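Local coordinates for protein dihydropyrimidine amidohydrolase (Dictyostelium discoideum, PDB 2FTW) that catalyses the reversible, zinc-dependent hydrolytic ring opening of dihydropyrimidines such as dihydrouracil, the second step of reductive pyrimidine breakdown, as a homotetramer, at residues 168-171 with 172-175; 192-195 with 196-199; 381-385 with 386-390; 412-415 with 416-419; 453-456 with 457-460. One frame throughout, in Å; residues are numbered along the deposited sequence. Where two conformers were deposited one is given.

Contact 1 of 5, residues 168-171 with 172-175; sequences MVTD and QEMY
Met174 N bonds to Thr170 O at 2.9 Å, with an N-H...O angle of 169°, and so fixes the first turn of the helix. Two further bonds seal that turn. Glu173 OE1 takes the backbone N-H of Thr170 at 3.0 Å, with an N-H...O angle of 163°. The carboxylate is approached on its anti lone pair, the one turned away from OE2. In return, Thr170 OG1 accepts from Glu173 N, although at 3.4 Å that bond is weak. The two reciprocal bonds define a capping box, with Thr170 as the N-cap residue. Thr170 can serve because its first torsion sets OG1 between its own N and carbonyl carbon, over the first turn of the helix. In Glu173, chi1 of -69° lays CG 3.5 Å from Thr170 OG1, and the extended chain beyond then carries OE1 to Thr170 N. The same carboxylate oxygen lies 3.3 Å from Val169 CA and near the CB of that valine, and the side chains of Val169 and Glu173 meet at a slant. Tyr175 N continues the helical pattern with a bond to Asp171 O at 2.9 Å. On the buried side Val169 CG2 only approaches Met174 CE, at 4.4 Å. Asp171 directs its carboxylate elsewhere, to Arg231 through OD1 and to Asn194 of the second subunit through OD2. The box therefore starts helix 171-184 directly after the loop that follows helix 139-151; Asp171, Met174 and Tyr175 pack on helix 223-239, while Gln172 and Tyr175 also touch Glu200 of the second subunit.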
loop_
_atom_site.group_PDB
_atom_site.type_symbol
_atom_site.label_atom_id
_atom_site.label_comp_id
_atom_site.label_asym_id
_atom_site.label_seq_id
_atom_site.Cartn_x
_atom_site.Cartn_y
_atom_site.Cartn_z
ATOM N N MET A 168 0.084 -4.211 32.514
ATOM C CA MET A 168 -0.822 -3.929 31.411
ATOM C C MET A 168 -1.828 -2.838 31.769
ATOM O O MET A 168 -2.357 -2.821 32.877
ATOM C CB MET A 168 -1.565 -5.196 30.997
ATOM C CG MET A 168 -2.409 -5.034 29.749
ATOM S SD MET A 168 -3.131 -6.585 29.165
ATOM C CE MET A 168 -4.493 -5.937 28.214
ATOM N N VAL A 169 -2.072 -1.932 30.825
ATOM C CA VAL A 169 -3.140 -0.929 30.946
ATOM C C VAL A 169 -4.204 -1.181 29.882
ATOM O O VAL A 169 -3.926 -1.776 28.842
ATOM C CB VAL A 169 -2.623 0.563 30.858
ATOM C CG1 VAL A 169 -1.868 0.948 32.113
ATOM C CG2 VAL A 169 -1.749 0.798 29.622
ATOM N N THR A 170 -5.426 -0.756 30.177
ATOM C CA THR A 170 -6.550 -0.902 29.262
ATOM C C THR A 170 -6.620 0.310 28.329
ATOM O O THR A 170 -5.869 1.267 28.488
ATOM C CB THR A 170 -7.882 -1.024 30.035
ATOM O OG1 THR A 170 -8.124 0.184 30.771
ATOM C CG2 THR A 170 -7.842 -2.212 31.004
ATOM N N ASP A 171 -7.536 0.264 27.366
ATOM C CA ASP A 171 -7.710 1.364 26.427
ATOM C C ASP A 171 -8.123 2.653 27.128
ATOM O O ASP A 171 -7.735 3.747 26.722
ATOM C CB ASP A 171 -8.732 0.993 25.346
ATOM C CG ASP A 171 -8.144 0.096 24.270
ATOM O OD1 ASP A 171 -6.923 -0.219 24.342
ATOM O OD2 ASP A 171 -8.910 -0.285 23.345
ATOM N N GLN A 172 -8.904 2.504 28.186
ATOM C CA GLN A 172 -9.477 3.630 28.903
ATOM C C GLN A 172 -8.398 4.322 29.730
ATOM O O GLN A 172 -8.351 5.551 29.818
ATOM C CB GLN A 172 -10.598 3.119 29.804
ATOM C CG GLN A 172 -11.523 4.186 30.329
ATOM C CD GLN A 172 -12.344 3.700 31.504
ATOM O OE1 GLN A 172 -11.791 3.223 32.505
ATOM N NE2 GLN A 172 -13.668 3.822 31.398
ATOM N N GLU A 173 -7.544 3.512 30.346
ATOM C CA GLU A 173 -6.405 4.011 31.096
ATOM C C GLU A 173 -5.408 4.687 30.163
ATOM O O GLU A 173 -4.986 5.811 30.422
ATOM C CB GLU A 173 -5.724 2.877 31.867
ATOM C CG GLU A 173 -6.567 2.336 33.014
ATOM C CD GLU A 173 -5.915 1.154 33.724
ATOM O OE1 GLU A 173 -5.453 0.215 33.036
ATOM O OE2 GLU A 173 -5.888 1.156 34.979
ATOM N N MET A 174 -5.053 4.000 29.074
ATOM C CA MET A 174 -4.108 4.536 28.093
ATOM C C MET A 174 -4.598 5.887 27.565
ATOM O O MET A 174 -3.821 6.834 27.445
ATOM C CB MET A 174 -3.891 3.537 26.948
ATOM C CG MET A 174 -3.041 4.077 25.795
ATOM S SD MET A 174 -2.498 2.808 24.644
ATOM C CE MET A 174 -1.097 2.124 25.515
ATOM N N TYR A 175 -5.891 5.979 27.274
ATOM C CA TYR A 175 -6.472 7.247 26.860
ATOM C C TYR A 175 -6.140 8.381 27.836
ATOM O O TYR A 175 -5.625 9.408 27.422
ATOM C CB TYR A 175 -7.975 7.103 26.735
ATOM C CG TYR A 175 -8.730 8.358 26.367
ATOM C CD1 TYR A 175 -8.620 8.927 25.102
ATOM C CD2 TYR A 175 -9.608 8.937 27.270
ATOM C CE1 TYR A 175 -9.353 10.059 24.758
ATOM C CE2 TYR A 175 -10.341 10.059 26.939
ATOM C CZ TYR A 175 -10.216 10.617 25.682
ATOM O OH TYR A 175 -10.972 11.740 25.389
#

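Contact 2 of 5, residues 192-195 with 196-199; sequences AENG and DMVF
With chi1 at -170°, the amide of Asn194 swings to the side remote from its own backbone N, and its second torsion then turns OD1 toward the start of the helix. Met197 meets it with CG beside its own backbone N, which lays this methylene against the amide: Met197 CG is 3.4 Å from Asn194 OD1. The same oxygen accepts the N-H of Met197 at 3.1 Å, with an N-H...O angle of 157°. The donor stands 29° out of the amide plane, so the bond is sound without being ideally placed. Farther along, Val198 N bonds to Asn194 O at 3.0 Å and Phe199 N bonds to Gly195 O at 3.0 Å, the first main-chain bonds of the helix. Val198 CG2 rests 3.3 Å from Asn194 O, and the same methyl meets Glu193 CB more loosely, at 4.2 Å. The other end of the Asn194 amide is also engaged: ND2 donates to Glu227 of its own chain and to Asp171 of the second subunit, two acceptors that help fix which end of the amide faces the helix. The Glu193 carboxylate has its partners outside the turn: OE1 is held by Arg220 and by NE2 of His191, a zinc ligand. This places Glu193 in the second shell, where it probably helps orient the imidazole. What results is an asparagine N-cap on helix 195-207, in the loop that follows strand 188-190 of the (beta-alpha)8-barrel, next to the binuclear zinc site.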
loop_
_atom_site.group_PDB
_atom_site.type_symbol
_atom_site.label_atom_id
_atom_site.label_comp_id
_atom_site.label_asym_id
_atom_site.label_seq_id
_atom_site.Cartn_x
_atom_site.Cartn_y
_atom_site.Cartn_z
ATOM N N ALA A 192 4.188 -1.999 22.806
ATOM C CA ALA A 192 2.969 -2.331 22.045
ATOM C C ALA A 192 2.879 -3.810 21.564
ATOM O O ALA A 192 3.316 -4.149 20.467
ATOM C CB ALA A 192 2.848 -1.386 20.882
ATOM N N GLU A 193 2.333 -4.666 22.425
ATOM C CA GLU A 193 1.876 -6.022 22.075
ATOM C C GLU A 193 0.508 -6.221 22.696
ATOM O O GLU A 193 0.252 -5.696 23.776
ATOM C CB GLU A 193 2.793 -7.110 22.640
ATOM C CG GLU A 193 4.156 -7.176 22.056
ATOM C CD GLU A 193 5.006 -8.249 22.722
ATOM O OE1 GLU A 193 5.452 -8.009 23.866
ATOM O OE2 GLU A 193 5.236 -9.315 22.100
ATOM N N ASN A 194 -0.377 -6.964 22.024
ATOM C CA ASN A 194 -1.677 -7.306 22.616
ATOM C C ASN A 194 -1.497 -8.266 23.804
ATOM O O ASN A 194 -1.299 -9.476 23.620
ATOM C CB ASN A 194 -2.621 -7.905 21.564
ATOM C CG ASN A 194 -4.062 -8.057 22.078
ATOM O OD1 ASN A 194 -4.317 -8.745 23.069
ATOM N ND2 ASN A 194 -4.999 -7.392 21.413
ATOM N N GLY A 195 -1.580 -7.724 25.018
ATOM C CA GLY A 195 -1.342 -8.490 26.256
ATOM C C GLY A 195 -2.253 -9.693 26.492
ATOM O O GLY A 195 -1.790 -10.754 26.913
ATOM N N ASP A 196 -3.548 -9.537 26.229
ATOM C CA ASP A 196 -4.496 -10.649 26.362
ATOM C C ASP A 196 -4.172 -11.826 25.455
ATOM O O ASP A 196 -4.307 -12.981 25.851
ATOM C CB ASP A 196 -5.931 -10.191 26.071
ATOM C CG ASP A 196 -6.549 -9.408 27.226
ATOM O OD1 ASP A 196 -5.922 -9.345 28.306
ATOM O OD2 ASP A 196 -7.686 -8.887 27.059
ATOM N N MET A 197 -3.760 -11.530 24.232
ATOM C CA MET A 197 -3.395 -12.570 23.284
ATOM C C MET A 197 -2.017 -13.194 23.576
ATOM O O MET A 197 -1.799 -14.365 23.298
ATOM C CB MET A 197 -3.445 -11.999 21.869
ATOM C CG MET A 197 -4.862 -11.635 21.420
ATOM S SD MET A 197 -5.901 -13.120 21.269
ATOM C CE MET A 197 -5.187 -13.858 19.822
ATOM N N VAL A 198 -1.094 -12.410 24.120
ATOM C CA VAL A 198 0.235 -12.916 24.530
ATOM C C VAL A 198 0.062 -13.925 25.662
ATOM O O VAL A 198 0.773 -14.930 25.734
ATOM C CB VAL A 198 1.147 -11.748 25.012
ATOM C CG1 VAL A 198 2.358 -12.250 25.843
ATOM C CG2 VAL A 198 1.619 -10.919 23.824
ATOM N N PHE A 199 -0.892 -13.626 26.547
ATOM C CA PHE A 199 -1.237 -14.488 27.688
ATOM C C PHE A 199 -1.915 -15.795 27.246
ATOM O O PHE A 199 -1.595 -16.884 27.747
ATOM C CB PHE A 199 -2.133 -13.695 28.632
ATOM C CG PHE A 199 -2.664 -14.473 29.789
ATOM C CD1 PHE A 199 -3.876 -15.165 29.684
ATOM C CD2 PHE A 199 -1.996 -14.469 31.008
ATOM C CE1 PHE A 199 -4.386 -15.865 30.762
ATOM C CE2 PHE A 199 -2.503 -15.173 32.101
ATOM C CZ PHE A 199 -3.704 -15.874 31.977
#

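Contact 3 of 5, residues 381-385 with 386-390; sequences RARIF and NIYPR
Ile387 N reaches back over the end of helix 370-384 to Ala382 O, a bond of 2.7 Å that is almost straight (N-H...O angle 176°). Asn386 N returns to Arg383 O in a weak bond of 3.3 Å. The chain can turn this way because Asn386 has positive phi, and the pair of bonds makes it the C-prime residue of a Schellman motif. After the reversal, Tyr388 points its CB at the helix and meets Ala382 CB at 3.8 Å, while Ile387 CG1 touches that same methyl at 3.9 Å. Tyr388 lays its ring alongside Arg383, the two side chains pointing the same way. Over one ring face lies Arg383 CG, 3.7 Å from the Tyr388 ring centroid, a CH-pi contact; Pro389 CB covers the opposite face. The Arg383 chain, bent at chi3 (-75°), then brings CZ to 4.6 Å from the Tyr388 centroid, still over the face, in a cation-pi contact whose planes are 58° apart. Both polar ends have partners beyond the turn: Arg383 pairs with Asp20 and Glu380, and Tyr388 OH bonds Asp21 of the third subunit. The arginine thus offers aliphatic carbon and positive charge to one ring face, and the nearby carboxylates probably offset that charge where the helix end approaches the neighbouring subunit.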
loop_
_atom_site.group_PDB
_atom_site.type_symbol
_atom_site.label_atom_id
_atom_site.label_comp_id
_atom_site.label_asym_id
_atom_site.label_seq_id
_atom_site.Cartn_x
_atom_site.Cartn_y
_atom_site.Cartn_z
ATOM N N ARG A 381 17.324 11.300 18.208
ATOM C CA ARG A 381 17.015 10.985 19.593
ATOM C C ARG A 381 17.034 12.244 20.442
ATOM O O ARG A 381 16.127 12.438 21.261
ATOM C CB ARG A 381 18.007 9.979 20.148
ATOM N N ALA A 382 18.079 13.068 20.254
ATOM C CA ALA A 382 18.300 14.290 21.027
ATOM C C ALA A 382 17.152 15.277 20.857
ATOM O O ALA A 382 16.676 15.842 21.821
ATOM C CB ALA A 382 19.617 14.956 20.619
ATOM N N ARG A 383 16.721 15.465 19.621
ATOM C CA ARG A 383 15.592 16.335 19.317
ATOM C C ARG A 383 14.286 15.776 19.893
ATOM O O ARG A 383 13.494 16.515 20.453
ATOM C CB ARG A 383 15.472 16.542 17.809
ATOM C CG ARG A 383 16.544 17.445 17.263
ATOM C CD ARG A 383 16.337 17.753 15.800
ATOM N NE ARG A 383 16.695 16.616 14.968
ATOM C CZ ARG A 383 17.754 16.542 14.162
ATOM N NH1 ARG A 383 18.607 17.545 14.035
ATOM N NH2 ARG A 383 17.953 15.431 13.464
ATOM N N ILE A 384 14.087 14.468 19.776
ATOM C CA ILE A 384 12.864 13.845 20.268
ATOM C C ILE A 384 12.732 13.956 21.782
ATOM O O ILE A 384 11.644 14.220 22.284
ATOM C CB ILE A 384 12.729 12.368 19.801
ATOM C CG1 ILE A 384 12.420 12.310 18.300
ATOM C CG2 ILE A 384 11.602 11.634 20.584
ATOM C CD1 ILE A 384 12.598 10.891 17.681
ATOM N N PHE A 385 13.834 13.757 22.506
ATOM C CA PHE A 385 13.823 13.836 23.967
ATOM C C PHE A 385 14.325 15.190 24.483
ATOM O O PHE A 385 14.607 15.345 25.663
ATOM C CB PHE A 385 14.589 12.648 24.569
ATOM C CG PHE A 385 13.937 11.325 24.269
ATOM C CD1 PHE A 385 12.775 10.953 24.933
ATOM C CD2 PHE A 385 14.423 10.500 23.262
ATOM C CE1 PHE A 385 12.123 9.737 24.634
ATOM C CE2 PHE A 385 13.793 9.279 22.952
ATOM C CZ PHE A 385 12.640 8.898 23.640
ATOM N N ASN A 386 14.435 16.154 23.576
ATOM C CA ASN A 386 14.650 17.571 23.910
ATOM C C ASN A 386 15.956 17.881 24.629
ATOM O O ASN A 386 15.971 18.530 25.657
ATOM C CB ASN A 386 13.468 18.150 24.693
ATOM C CG ASN A 386 13.370 19.662 24.543
ATOM O OD1 ASN A 386 13.977 20.234 23.634
ATOM N ND2 ASN A 386 12.620 20.311 25.427
ATOM N N ILE A 387 17.051 17.381 24.068
ATOM C CA ILE A 387 18.397 17.640 24.588
ATOM C C ILE A 387 19.337 18.019 23.429
ATOM O O ILE A 387 20.550 17.925 23.544
ATOM C CB ILE A 387 18.914 16.418 25.388
ATOM C CG1 ILE A 387 18.972 15.167 24.493
ATOM C CG2 ILE A 387 18.030 16.204 26.622
ATOM C CD1 ILE A 387 19.099 13.865 25.207
ATOM N N TYR A 388 18.736 18.454 22.319
ATOM C CA TYR A 388 19.438 19.001 21.154
ATOM C C TYR A 388 19.463 20.536 21.257
ATOM O O TYR A 388 18.482 21.146 21.681
ATOM C CB TYR A 388 18.695 18.554 19.904
ATOM C CG TYR A 388 19.295 18.933 18.557
ATOM C CD1 TYR A 388 20.254 18.130 17.948
ATOM C CD2 TYR A 388 18.856 20.059 17.873
ATOM C CE1 TYR A 388 20.786 18.459 16.703
ATOM C CE2 TYR A 388 19.378 20.397 16.625
ATOM C CZ TYR A 388 20.338 19.593 16.045
ATOM O OH TYR A 388 20.846 19.920 14.803
ATOM N N PRO A 389 20.588 21.176 20.876
ATOM C CA PRO A 389 21.792 20.592 20.303
ATOM C C PRO A 389 22.924 20.394 21.329
ATOM O O PRO A 389 24.062 20.146 20.929
ATOM C CB PRO A 389 22.181 21.638 19.266
ATOM C CG PRO A 389 21.777 22.948 19.918
ATOM C CD PRO A 389 20.742 22.632 20.983
ATOM N N ARG A 390 22.625 20.507 22.627
ATOM C CA ARG A 390 23.596 20.154 23.670
ATOM C C ARG A 390 24.177 18.766 23.417
ATOM O O ARG A 390 25.384 18.566 23.522
ATOM C CB ARG A 390 22.947 20.189 25.061
ATOM C CG ARG A 390 23.793 19.586 26.172
ATOM C CD ARG A 390 23.213 19.878 27.549
ATOM N NE ARG A 390 24.062 19.344 28.611
ATOM C CZ ARG A 390 23.767 19.368 29.917
ATOM N NH1 ARG A 390 22.625 19.901 30.354
ATOM N NH2 ARG A 390 24.626 18.859 30.792
#

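Contact 4 of 5, residues 412-415 with 416-419; sequences TISK and DTHH
Lys415 and His418 meet backbone to ring: CA of Lys415 sits squarely over the imidazole, 3.6 Å from the His418 centroid and 7° off the ring normal, a CH-pi contact. A chi1 of 71° folds the His418 ring back over the turn to receive it. The lysine chain leaves in another direction, running beside the Asp416 side chain, and its last bend brings NZ to Asp416 OD1 at 2.9 Å. This salt bridge between sequence neighbours comes on the syn side of the carboxylate, 27° out of its plane. In the conformer described, Ser414 OG and Thr417 OG1 are hydrogen-bonded at 3.2 Å, either able to donate; a second conformer of Ser414 makes this link less certain. A water bridges the same two residues, accepting from Ser414 N and hydrogen-bonded to Thr417 OG1 at 2.8 Å. In the backbone, Thr417 N bonds to Ser414 O at 3.2 Å from above the carbonyl plane, and His418 N adds a weak bond to that oxygen. The imidazole is further held by Asn425 at ND1. The Thr417 N to Ser414 O bond defines a beta turn, its corners Lys415 and Asp416 near-helical as in type I or III turns, in the surface connection between strands 409-412 and 431-441.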
loop_
_atom_site.group_PDB
_atom_site.type_symbol
_atom_site.label_atom_id
_atom_site.label_comp_id
_atom_site.label_asym_id
_atom_site.label_seq_id
_atom_site.Cartn_x
_atom_site.Cartn_y
_atom_site.Cartn_z
ATOM N N THR A 412 35.648 -8.574 14.411
ATOM C CA THR A 412 34.627 -9.587 14.651
ATOM C C THR A 412 34.213 -9.438 16.101
ATOM O O THR A 412 35.060 -9.385 16.988
ATOM C CB THR A 412 35.147 -11.019 14.408
ATOM O OG1 THR A 412 35.571 -11.148 13.049
ATOM C CG2 THR A 412 34.071 -12.035 14.679
ATOM N N ILE A 413 32.905 -9.346 16.329
ATOM C CA ILE A 413 32.362 -9.175 17.677
ATOM C C ILE A 413 32.351 -10.516 18.410
ATOM O O ILE A 413 31.989 -11.534 17.830
ATOM C CB ILE A 413 30.941 -8.570 17.626
ATOM C CG1 ILE A 413 31.018 -7.146 17.060
ATOM C CG2 ILE A 413 30.301 -8.564 19.008
ATOM C CD1 ILE A 413 29.694 -6.572 16.648
ATOM N N SER A 414 32.770 -10.499 19.674
ATOM C CA SER A 414 32.802 -11.707 20.492
ATOM C C SER A 414 32.768 -11.383 21.980
ATOM O O SER A 414 33.151 -10.292 22.400
ATOM C CB SER A 414 34.035 -12.560 20.166
ATOM O OG SER A 414 35.225 -11.984 20.657
ATOM N N LYS A 415 32.282 -12.340 22.765
ATOM C CA LYS A 415 32.233 -12.226 24.230
ATOM C C LYS A 415 33.658 -12.210 24.812
ATOM O O LYS A 415 33.919 -11.642 25.881
ATOM C CB LYS A 415 31.448 -13.399 24.825
ATOM C CG LYS A 415 32.234 -14.712 24.863
ATOM C CD LYS A 415 31.327 -15.918 25.068
ATOM C CE LYS A 415 32.101 -17.115 25.622
ATOM N NZ LYS A 415 33.239 -17.519 24.732
ATOM N N ASP A 416 34.572 -12.834 24.077
ATOM C CA ASP A 416 35.965 -12.901 24.460
ATOM C C ASP A 416 36.648 -11.537 24.437
ATOM O O ASP A 416 37.708 -11.370 25.050
ATOM C CB ASP A 416 36.694 -13.896 23.550
ATOM C CG ASP A 416 36.136 -15.320 23.672
ATOM O OD1 ASP A 416 35.499 -15.638 24.709
ATOM O OD2 ASP A 416 36.330 -16.126 22.728
ATOM N N THR A 417 36.054 -10.559 23.749
ATOM C CA THR A 417 36.626 -9.204 23.710
ATOM C C THR A 417 35.681 -8.059 24.079
ATOM O O THR A 417 36.110 -6.910 24.134
ATOM C CB THR A 417 37.204 -8.896 22.313
ATOM O OG1 THR A 417 36.164 -8.989 21.330
ATOM C CG2 THR A 417 38.327 -9.872 21.971
ATOM N N HIS A 418 34.404 -8.339 24.330
ATOM C CA HIS A 418 33.474 -7.257 24.662
ATOM C C HIS A 418 33.701 -6.760 26.078
ATOM O O HIS A 418 34.498 -7.320 26.819
ATOM C CB HIS A 418 32.003 -7.651 24.431
ATOM C CG HIS A 418 31.462 -8.650 25.408
ATOM N ND1 HIS A 418 30.256 -9.285 25.208
ATOM C CD2 HIS A 418 31.952 -9.133 26.572
ATOM C CE1 HIS A 418 30.023 -10.108 26.213
ATOM N NE2 HIS A 418 31.038 -10.033 27.054
ATOM N N HIS A 419 33.003 -5.688 26.432
ATOM C CA HIS A 419 33.153 -5.056 27.736
ATOM C C HIS A 419 31.854 -5.124 28.538
ATOM O O HIS A 419 31.684 -4.429 29.538
ATOM C CB HIS A 419 33.666 -3.627 27.535
ATOM C CG HIS A 419 34.926 -3.582 26.730
ATOM N ND1 HIS A 419 34.926 -3.607 25.351
ATOM C CD2 HIS A 419 36.226 -3.617 27.106
ATOM C CE1 HIS A 419 36.173 -3.613 24.915
ATOM N NE2 HIS A 419 36.980 -3.628 25.960
HETATM O O HOH W 1 33.707 -7.761 20.742
#

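Contact 5 of 5, residues 453-456 with 457-460; sequences SCVK and GSGR
Ser458 closes a type II beta turn that runs from Val455 to Ser458, and its side chain leans back across the opening of the turn. CB of Ser458 is 3.1 Å from Val455 O. Its OG, set beside the residue's own backbone N by the first torsion, comes within 2.8 Å of that same carbonyl oxygen, in what would be a hydrogen bond from the hydroxyl. That placement is doubtful, since the modelled OG is also crowded against the Val455 side chain. The firmer evidence for the turn is in the backbone: Ser458 N bonds to Val455 O at 3.0 Å, with an N-H...O angle of 146°. Between these ends, Lys456 occupies the first corner in an extended conformation. Gly457 takes the second corner with positive phi (74°), a conformation that favours glycine, as type II turns do at this position. Lys456 directs its chain away from the turn, and its ammonium makes a long, weak ion pair with Asp83. On the far side of the turn, the chain is attached to its surroundings by backbone hydrogen bonds between Gly459 and Val124 and between Arg460 and Tyr128. The Ser458 N-H itself approaches Val455 O from above the carbonyl plane, 38° out of it.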
loop_
_atom_site.group_PDB
_atom_site.type_symbol
_atom_site.label_atom_id
_atom_site.label_comp_id
_atom_site.label_asym_id
_atom_site.label_seq_id
_atom_site.Cartn_x
_atom_site.Cartn_y
_atom_site.Cartn_z
ATOM N N SER A 453 39.525 4.314 29.818
ATOM C CA SER A 453 40.076 5.235 30.807
ATOM C C SER A 453 38.910 6.057 31.371
ATOM O O SER A 453 38.902 7.283 31.326
ATOM C CB SER A 453 41.171 6.125 30.188
ATOM O OG SER A 453 40.747 6.748 28.974
ATOM N N CYS A 454 37.911 5.347 31.887
ATOM C CA CYS A 454 36.729 5.978 32.460
ATOM C C CYS A 454 36.981 6.462 33.881
ATOM O O CYS A 454 37.939 6.040 34.542
ATOM C CB CYS A 454 35.561 4.999 32.477
ATOM S SG CYS A 454 34.976 4.518 30.856
ATOM N N VAL A 455 36.116 7.366 34.337
ATOM C CA VAL A 455 36.034 7.717 35.755
ATOM C C VAL A 455 34.603 7.451 36.277
ATOM O O VAL A 455 33.638 8.080 35.841
ATOM C CB VAL A 455 36.494 9.171 35.995
ATOM C CG1 VAL A 455 36.179 9.632 37.434
ATOM C CG2 VAL A 455 37.993 9.286 35.720
ATOM N N LYS A 456 34.487 6.498 37.193
ATOM C CA LYS A 456 33.198 6.108 37.786
ATOM C C LYS A 456 32.502 7.304 38.460
ATOM O O LYS A 456 33.111 8.015 39.249
ATOM C CB LYS A 456 33.456 4.980 38.787
ATOM C CG LYS A 456 32.269 4.467 39.574
ATOM C CD LYS A 456 32.777 3.599 40.730
ATOM C CE LYS A 456 31.707 3.376 41.797
ATOM N NZ LYS A 456 30.648 2.461 41.303
ATOM N N GLY A 457 31.236 7.534 38.116
ATOM C CA GLY A 457 30.478 8.673 38.632
ATOM C C GLY A 457 30.846 10.026 38.041
ATOM O O GLY A 457 30.467 11.059 38.591
ATOM N N SER A 458 31.582 10.024 36.928
ATOM C CA SER A 458 31.897 11.240 36.167
ATOM C C SER A 458 30.673 11.829 35.516
ATOM O O SER A 458 30.530 13.048 35.422
ATOM C CB SER A 458 32.848 10.920 35.027
ATOM O OG SER A 458 34.162 10.767 35.499
ATOM N N GLY A 459 29.832 10.940 34.997
ATOM C CA GLY A 459 28.675 11.330 34.225
ATOM C C GLY A 459 27.683 12.091 35.063
ATOM O O GLY A 459 27.610 11.902 36.276
ATOM N N ARG A 460 26.919 12.946 34.400
ATOM C CA ARG A 460 25.909 13.755 35.054
ATOM C C ARG A 460 24.516 13.410 34.528
ATOM O O ARG A 460 24.349 12.952 33.390
ATOM C CB ARG A 460 26.187 15.239 34.812
ATOM C CG ARG A 460 27.645 15.679 35.033
ATOM C CD ARG A 460 27.907 17.028 34.359
ATOM N NE ARG A 460 27.913 16.933 32.895
ATOM C CZ ARG A 460 28.016 17.969 32.063
ATOM N NH1 ARG A 460 28.126 19.209 32.533
ATOM N NH2 ARG A 460 28.010 17.771 30.749
#

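How the contacts relate
Contacts 1 and 2 both cap helix starts, one with a threonine-glutamate box and the other with an asparagine amide. They touch where Met168 packs on Gly195 and Asp196, and both meet the second subunit; contact 2 is the more buried and lies nearer the zinc ions. Contact 3 does the reverse job, ending a helix, and adds an arginine-tyrosine cation-pi and CH-pi contact facing the third subunit. Contacts 4 and 5 are surface turns away from the annotated sites, untouched by other chains: the first combines backbone bonds with a water, a salt bridge and a CH-pi contact, the second relies mainly on backbone. Contacts 3 and 5 meet through Arg390 and Arg460, like charges close together near Asp399.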